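Local coordinates for protein citrate lyase (Yersinia pestis, PDB 3QLL) that probably acts as a magnesium-dependent lyase resembling the citrate lyase beta subunit, although its true substrate remains uncertain, at residues Thr138-Asp148 with Ser175-Leu183; Pro223-Val232 with Phe250-Gln260. All coordinates share one frame; numbering follows the deposited sequence.

Interaction 1 of 2, residues Thr138-Asp148 with Ser175-Leu183; sequences TESAAHLQILD and SIAAATPKL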
# COMPACT_ATOMS: atom_id res chain seq x y z
N THR A 138 -14.93 -13.31 1.15
CA THR A 138 -15.69 -12.22 0.56
C THR A 138 -14.81 -11.51 -0.47
O THR A 138 -13.67 -11.12 -0.15
CB THR A 138 -16.13 -11.24 1.63
OG1 THR A 138 -17.00 -11.93 2.53
CG2 THR A 138 -16.89 -10.06 1.01
N GLU A 139 -15.28 -11.49 -1.72
CA GLU A 139 -14.42 -11.05 -2.83
C GLU A 139 -15.03 -9.94 -3.66
O GLU A 139 -14.41 -9.44 -4.61
CB GLU A 139 -14.03 -12.23 -3.70
CG GLU A 139 -12.93 -13.08 -3.02
CD GLU A 139 -12.38 -14.17 -3.92
OE1 GLU A 139 -13.13 -14.70 -4.77
OE2 GLU A 139 -11.20 -14.47 -3.82
N SER A 140 -16.21 -9.49 -3.29
CA SER A 140 -16.89 -8.46 -4.06
C SER A 140 -18.00 -7.91 -3.23
O SER A 140 -18.37 -8.48 -2.22
CB SER A 140 -17.48 -9.03 -5.36
OG SER A 140 -18.74 -9.64 -5.06
N ALA A 141 -18.52 -6.77 -3.68
CA ALA A 141 -19.63 -6.14 -3.01
C ALA A 141 -20.91 -7.00 -3.18
O ALA A 141 -21.76 -7.10 -2.27
CB ALA A 141 -19.85 -4.70 -3.60
N ALA A 142 -21.00 -7.67 -4.32
CA ALA A 142 -22.13 -8.53 -4.64
C ALA A 142 -22.19 -9.71 -3.66
O ALA A 142 -23.27 -10.17 -3.32
CB ALA A 142 -22.08 -9.01 -6.11
N HIS A 143 -21.03 -10.16 -3.17
CA HIS A 143 -21.06 -11.27 -2.17
C HIS A 143 -21.94 -10.92 -1.00
O HIS A 143 -22.80 -11.69 -0.58
CB HIS A 143 -19.68 -11.53 -1.61
CG HIS A 143 -18.86 -12.47 -2.43
ND1 HIS A 143 -18.33 -12.11 -3.65
CD2 HIS A 143 -18.46 -13.74 -2.20
CE1 HIS A 143 -17.63 -13.13 -4.13
NE2 HIS A 143 -17.70 -14.12 -3.28
N LEU A 144 -21.72 -9.71 -0.50
CA LEU A 144 -22.44 -9.22 0.66
C LEU A 144 -23.89 -8.85 0.28
O LEU A 144 -24.81 -9.04 1.06
CB LEU A 144 -21.72 -8.03 1.29
CG LEU A 144 -20.34 -8.37 1.83
CD1 LEU A 144 -19.77 -7.14 2.51
CD2 LEU A 144 -20.50 -9.54 2.83
N GLN A 145 -24.09 -8.31 -0.91
CA GLN A 145 -25.45 -7.89 -1.28
C GLN A 145 -26.41 -9.05 -1.48
O GLN A 145 -27.57 -8.98 -1.09
CB GLN A 145 -25.43 -6.99 -2.52
CG GLN A 145 -24.71 -5.72 -2.18
CD GLN A 145 -24.15 -4.95 -3.39
OE1 GLN A 145 -24.07 -5.45 -4.51
NE2 GLN A 145 -23.70 -3.73 -3.12
N ILE A 146 -25.87 -10.13 -2.03
CA ILE A 146 -26.58 -11.39 -2.18
C ILE A 146 -27.07 -11.93 -0.84
O ILE A 146 -28.23 -12.28 -0.71
CB ILE A 146 -25.71 -12.43 -2.87
CG1 ILE A 146 -25.44 -12.03 -4.31
CG2 ILE A 146 -26.39 -13.78 -2.83
CD1 ILE A 146 -24.49 -12.96 -5.04
N LEU A 147 -26.17 -12.01 0.13
CA LEU A 147 -26.52 -12.42 1.49
C LEU A 147 -27.56 -11.52 2.12
O LEU A 147 -28.52 -12.01 2.75
CB LEU A 147 -25.29 -12.47 2.37
CG LEU A 147 -24.64 -13.83 2.46
CD1 LEU A 147 -23.58 -13.76 3.54
CD2 LEU A 147 -25.65 -14.95 2.73
N ASP A 148 -27.33 -10.20 1.97
CA ASP A 148 -28.26 -9.18 2.42
C ASP A 148 -29.68 -9.44 1.89
O ASP A 148 -30.61 -9.59 2.70
CB ASP A 148 -27.74 -7.78 1.99
CG ASP A 148 -28.61 -6.62 2.50
OD1 ASP A 148 -29.53 -6.88 3.29
OD2 ASP A 148 -28.38 -5.44 2.13
N SER A 175 -14.78 -1.39 -2.26
CA SER A 175 -16.16 -1.59 -2.67
C SER A 175 -16.93 -2.56 -1.76
O SER A 175 -18.14 -2.39 -1.63
CB SER A 175 -16.24 -2.02 -4.15
OG SER A 175 -15.91 -3.36 -4.41
N ILE A 176 -16.26 -3.58 -1.20
CA ILE A 176 -16.85 -4.51 -0.22
C ILE A 176 -17.30 -3.81 1.08
O ILE A 176 -18.35 -4.12 1.63
CB ILE A 176 -15.86 -5.67 0.11
CG1 ILE A 176 -15.74 -6.56 -1.12
CG2 ILE A 176 -16.29 -6.44 1.38
CD1 ILE A 176 -14.55 -7.52 -1.09
N ALA A 177 -16.42 -2.95 1.62
CA ALA A 177 -16.70 -2.21 2.87
C ALA A 177 -17.86 -1.22 2.71
O ALA A 177 -18.51 -0.89 3.68
CB ALA A 177 -15.45 -1.49 3.36
N ALA A 178 -18.16 -0.86 1.46
CA ALA A 178 -19.22 0.09 1.16
C ALA A 178 -20.47 -0.65 0.61
O ALA A 178 -21.43 -0.01 0.14
CB ALA A 178 -18.73 1.15 0.16
N ALA A 179 -20.44 -1.98 0.66
CA ALA A 179 -21.44 -2.78 -0.10
C ALA A 179 -22.89 -2.65 0.36
O ALA A 179 -23.80 -2.78 -0.44
CB ALA A 179 -21.02 -4.27 -0.10
N THR A 180 -23.10 -2.68 1.67
CA THR A 180 -24.44 -2.58 2.27
C THR A 180 -24.35 -2.09 3.71
O THR A 180 -23.40 -2.43 4.40
CB THR A 180 -25.18 -3.95 2.17
OG1 THR A 180 -26.35 -3.89 2.98
CG2 THR A 180 -24.33 -5.04 2.72
N PRO A 181 -25.37 -1.36 4.19
CA PRO A 181 -25.50 -0.87 5.58
C PRO A 181 -25.51 -2.04 6.55
O PRO A 181 -25.26 -1.86 7.74
CB PRO A 181 -26.87 -0.18 5.59
CG PRO A 181 -27.09 0.23 4.19
CD PRO A 181 -26.36 -0.74 3.29
N LYS A 182 -25.99 -3.19 6.09
CA LYS A 182 -26.01 -4.36 6.96
C LYS A 182 -24.62 -4.91 7.34
O LYS A 182 -24.50 -5.64 8.31
CB LYS A 182 -26.88 -5.44 6.35
CG LYS A 182 -28.30 -5.18 6.77
CD LYS A 182 -29.32 -5.97 6.00
CE LYS A 182 -29.29 -7.43 6.39
NZ LYS A 182 -30.60 -8.09 6.12
N LEU A 183 -23.59 -4.54 6.58
CA LEU A 183 -22.21 -4.92 6.90
C LEU A 183 -21.80 -4.24 8.20
O LEU A 183 -21.97 -3.03 8.34
CB LEU A 183 -21.26 -4.52 5.78
CG LEU A 183 -19.79 -4.84 6.01
CD1 LEU A 183 -19.68 -6.34 6.13
CD2 LEU A 183 -18.94 -4.32 4.86

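Interaction 2 of 2, residues Pro223-Val232 with Phe250-Gln260; sequences PAIDAPFFDV and FSAKAAIHPAQ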
# COMPACT_ATOMS: atom_id res chain seq x y z
N PRO A 223 -15.84 -1.54 12.25
CA PRO A 223 -14.58 -1.98 12.84
C PRO A 223 -13.85 -2.95 11.93
O PRO A 223 -14.50 -3.70 11.17
CB PRO A 223 -15.01 -2.69 14.12
CG PRO A 223 -16.39 -3.12 13.87
CD PRO A 223 -17.01 -2.17 12.88
N ALA A 224 -12.52 -2.89 11.97
CA ALA A 224 -11.65 -3.91 11.38
C ALA A 224 -11.33 -4.94 12.45
O ALA A 224 -10.98 -4.58 13.58
CB ALA A 224 -10.40 -3.30 10.85
N ILE A 225 -11.51 -6.21 12.13
CA ILE A 225 -11.19 -7.24 13.08
C ILE A 225 -9.99 -8.06 12.65
O ILE A 225 -10.04 -8.73 11.62
CB ILE A 225 -12.38 -8.17 13.29
CG1 ILE A 225 -13.62 -7.35 13.66
CG2 ILE A 225 -12.05 -9.22 14.35
CD1 ILE A 225 -14.91 -8.07 13.40
N ASP A 226 -8.94 -8.05 13.48
CA ASP A 226 -7.73 -8.76 13.12
C ASP A 226 -7.90 -10.29 13.11
O ASP A 226 -8.74 -10.87 13.83
CB ASP A 226 -6.57 -8.36 14.04
CG ASP A 226 -5.20 -8.79 13.49
OD1 ASP A 226 -5.06 -8.96 12.24
OD2 ASP A 226 -4.27 -8.93 14.31
N ALA A 227 -7.05 -10.90 12.27
CA ALA A 227 -6.89 -12.33 12.15
C ALA A 227 -6.57 -12.96 13.49
O ALA A 227 -6.02 -12.30 14.38
CB ALA A 227 -5.81 -12.65 11.13
N PRO A 228 -6.93 -14.24 13.64
CA PRO A 228 -6.49 -15.00 14.82
C PRO A 228 -4.99 -15.26 14.78
O PRO A 228 -4.43 -15.46 13.70
CB PRO A 228 -7.25 -16.33 14.70
CG PRO A 228 -7.64 -16.44 13.25
CD PRO A 228 -7.78 -15.03 12.73
N PHE A 229 -4.36 -15.31 15.95
CA PHE A 229 -2.95 -15.67 16.03
C PHE A 229 -2.91 -17.16 16.19
O PHE A 229 -3.57 -17.71 17.07
CB PHE A 229 -2.28 -14.96 17.21
CG PHE A 229 -0.79 -15.15 17.28
CD1 PHE A 229 0.07 -14.50 16.42
CD2 PHE A 229 -0.24 -15.94 18.30
CE1 PHE A 229 1.46 -14.68 16.50
CE2 PHE A 229 1.14 -16.13 18.40
CZ PHE A 229 1.99 -15.50 17.50
N PHE A 230 -2.10 -17.81 15.37
CA PHE A 230 -2.05 -19.28 15.27
C PHE A 230 -1.48 -19.97 16.53
O PHE A 230 -2.08 -20.92 17.02
CB PHE A 230 -1.26 -19.71 14.02
CG PHE A 230 0.24 -19.44 14.09
CD1 PHE A 230 0.72 -18.14 14.26
CD2 PHE A 230 1.17 -20.48 14.01
CE1 PHE A 230 2.08 -17.89 14.34
CE2 PHE A 230 2.54 -20.22 14.09
CZ PHE A 230 2.99 -18.92 14.26
N ASP A 231 -0.28 -19.58 16.98
CA ASP A 231 0.38 -20.27 18.08
C ASP A 231 -0.28 -19.97 19.44
O ASP A 231 -0.09 -18.91 20.04
CB ASP A 231 1.87 -19.88 18.11
CG ASP A 231 2.74 -20.95 18.71
OD1 ASP A 231 2.25 -21.75 19.53
OD2 ASP A 231 3.93 -21.01 18.33
N VAL A 232 -0.98 -20.97 19.97
CA VAL A 232 -1.61 -20.88 21.28
C VAL A 232 -0.59 -20.81 22.42
O VAL A 232 -0.87 -20.24 23.47
CB VAL A 232 -2.53 -22.08 21.53
CG1 VAL A 232 -3.61 -21.72 22.55
CG2 VAL A 232 -3.15 -22.58 20.21
N PHE A 250 -7.21 -1.52 14.04
CA PHE A 250 -8.11 -2.63 14.38
C PHE A 250 -8.77 -2.40 15.76
O PHE A 250 -8.13 -1.87 16.68
CB PHE A 250 -7.36 -3.98 14.40
CG PHE A 250 -6.98 -4.49 13.03
CD1 PHE A 250 -7.87 -5.26 12.28
CD2 PHE A 250 -5.76 -4.17 12.47
CE1 PHE A 250 -7.53 -5.71 11.01
CE2 PHE A 250 -5.41 -4.60 11.21
CZ PHE A 250 -6.29 -5.38 10.48
N SER A 251 -10.05 -2.76 15.88
CA SER A 251 -10.83 -2.53 17.09
C SER A 251 -10.98 -3.82 17.83
O SER A 251 -11.42 -3.84 18.98
CB SER A 251 -12.24 -2.00 16.74
OG SER A 251 -12.16 -0.84 15.93
N ALA A 252 -10.65 -4.92 17.15
CA ALA A 252 -10.87 -6.24 17.73
C ALA A 252 -9.98 -7.24 17.06
O ALA A 252 -9.44 -6.98 16.00
CB ALA A 252 -12.32 -6.65 17.63
N LYS A 253 -9.92 -8.43 17.63
CA LYS A 253 -9.10 -9.49 17.08
C LYS A 253 -9.77 -10.86 17.30
O LYS A 253 -10.31 -11.15 18.37
CB LYS A 253 -7.69 -9.46 17.72
CG LYS A 253 -6.71 -10.51 17.23
CD LYS A 253 -5.30 -10.24 17.79
CE LYS A 253 -4.27 -11.26 17.27
NZ LYS A 253 -4.02 -11.14 15.81
N ALA A 254 -9.72 -11.70 16.26
CA ALA A 254 -10.28 -13.04 16.34
C ALA A 254 -9.38 -13.98 17.13
O ALA A 254 -8.20 -13.70 17.41
CB ALA A 254 -10.54 -13.61 14.94
N ALA A 255 -9.90 -15.16 17.41
CA ALA A 255 -9.19 -16.09 18.26
C ALA A 255 -9.64 -17.49 17.88
O ALA A 255 -10.74 -17.67 17.39
CB ALA A 255 -9.46 -15.80 19.75
N ILE A 256 -8.79 -18.48 18.14
CA ILE A 256 -9.11 -19.83 17.74
C ILE A 256 -8.98 -20.74 18.95
O ILE A 256 -9.13 -21.95 18.84
CB ILE A 256 -8.19 -20.33 16.58
CG1 ILE A 256 -6.82 -19.67 16.64
CG2 ILE A 256 -8.83 -20.04 15.23
CD1 ILE A 256 -5.89 -20.25 17.65
N HIS A 257 -8.78 -20.13 20.12
CA HIS A 257 -8.69 -20.86 21.38
C HIS A 257 -9.00 -19.94 22.57
O HIS A 257 -8.52 -18.80 22.61
CB HIS A 257 -7.29 -21.47 21.54
CG HIS A 257 -7.18 -22.45 22.67
ND1 HIS A 257 -7.37 -22.09 23.99
CD2 HIS A 257 -6.90 -23.78 22.68
CE1 HIS A 257 -7.22 -23.16 24.76
NE2 HIS A 257 -6.93 -24.19 23.99
N PRO A 258 -9.85 -20.40 23.50
CA PRO A 258 -10.31 -19.58 24.64
C PRO A 258 -9.18 -19.02 25.53
O PRO A 258 -9.39 -18.03 26.23
CB PRO A 258 -11.18 -20.56 25.45
CG PRO A 258 -11.63 -21.59 24.46
CD PRO A 258 -10.47 -21.73 23.49
N ALA A 259 -8.01 -19.64 25.51
CA ALA A 259 -6.85 -19.13 26.27
C ALA A 259 -6.38 -17.75 25.78
O ALA A 259 -5.72 -16.99 26.51
CB ALA A 259 -5.70 -20.12 26.21
N GLN A 260 -6.69 -17.44 24.53
CA GLN A 260 -6.26 -16.19 23.95
C GLN A 260 -7.18 -15.05 24.36
O GLN A 260 -6.76 -13.88 24.35
CB GLN A 260 -6.20 -16.29 22.42
CG GLN A 260 -5.18 -17.26 21.86
CD GLN A 260 -5.26 -17.38 20.35
OE1 GLN A 260 -6.33 -17.21 19.74
NE2 GLN A 260 -4.13 -17.67 19.72
O HOH W 1 -6.11 -14.84 18.30

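Interaction 1 of 2, residues Thr138-Asp148 with Ser175-Leu183
Q145 NE2 donates to the backbone O of A179, 2.8 Å away, in a nearly straight bond. It arrives in the carbonyl plane on a lone pair, with the acceptor also in the plane of the Q145 amide, an in-plane bond that would restrain rotation of that amide. The hydroxyl OG1 of T180 works twice: it donates to D148 OD2 (2.7 Å), meeting the carboxylate from above its plane, and it accepts from the backbone N of K182, forming an ST turn. With CG anti to the backbone N (chi1 -176°), the carboxylate of D148 reaches toward the T180 and K182 side chains. K182 NZ lies 3.3 Å from D148 OD1, a salt bridge whose exact geometry is doubtful. In this TIM barrel, the contact joins helix 141-150 to the end of helix 173-177 and the loop leading into strand 183-188. Alongside these bonds the packing is aliphatic, deepest at L144, I176 and L183. L144 CD1 sits 3.7 Å from both I176 CG2 and L183 CD1, while the CB atoms of A141 and A179 meet. T138 CG2 touches I176 CG2; its OG1 is satisfied by L135 O.

Interaction 2 of 2, residues Pro223-Val232 with Phe250-Gln260
K253 NZ is gripped by two acceptors of the facing segment, D226 OD2 and the backbone O of A227, each at 2.7 Å, and E241 adds a second salt bridge. The lysine lies alongside D226, pointing the same way, and its chain runs extended to CE before bending at chi4 (67°), which brings the ammonium above the carboxylate plane. The other oxygen of D226, OD1, pairs with R210, so both carboxylate oxygens are engaged by cations, which would probably favour the ionised form. Backbone bonds join the two segments as parallel strands: S251 N to A224 O, D226 N to A252 O, and A254 N to D226 O, the last 2.7 Å long. Strands 224-226 and 252-255 are the last two of the closed eight-stranded barrel, linked through helix 235-248 as a beta-alpha-beta crossover. The ring of F250 receives D226 CB over one face, 4.1 Å from its centroid, and touches A224 CB through CD1. Beyond the strands, Q260 NE2 donates to F229 O (2.7 Å), while its OE1 accepts from I256 N, so one side-chain amide bridges both segments. A water joins F229 N, A254 O and Q260 OE1. Farther along, V232 CG1 rests over one face of the H257 ring, 3.6 Å from CG; P228 CB packs on I256 CG1.

How the interactions relate
Interactions 1 and 2 lie on opposite sides of the chain's centre, their own centres about 23 Å apart, and share no segment. Interaction 2 is the more buried: neighbouring barrel strands are joined by backbone bonds, and its buried charges are paired, K253 with D226 and E241, and D226 also with R210. Interaction 1, farther out and only partly buried, brings together a helix and a helix-to-strand connection, with side chains supplying the polar bonds beside aliphatic packing. Both meet strand 183-188: 175-183 runs into its first residue, and 223-232 hydrogen-bonds to it at L186 and F188. Both also approach E165, a predicted magnesium ligand, through T138 and P228 respectively.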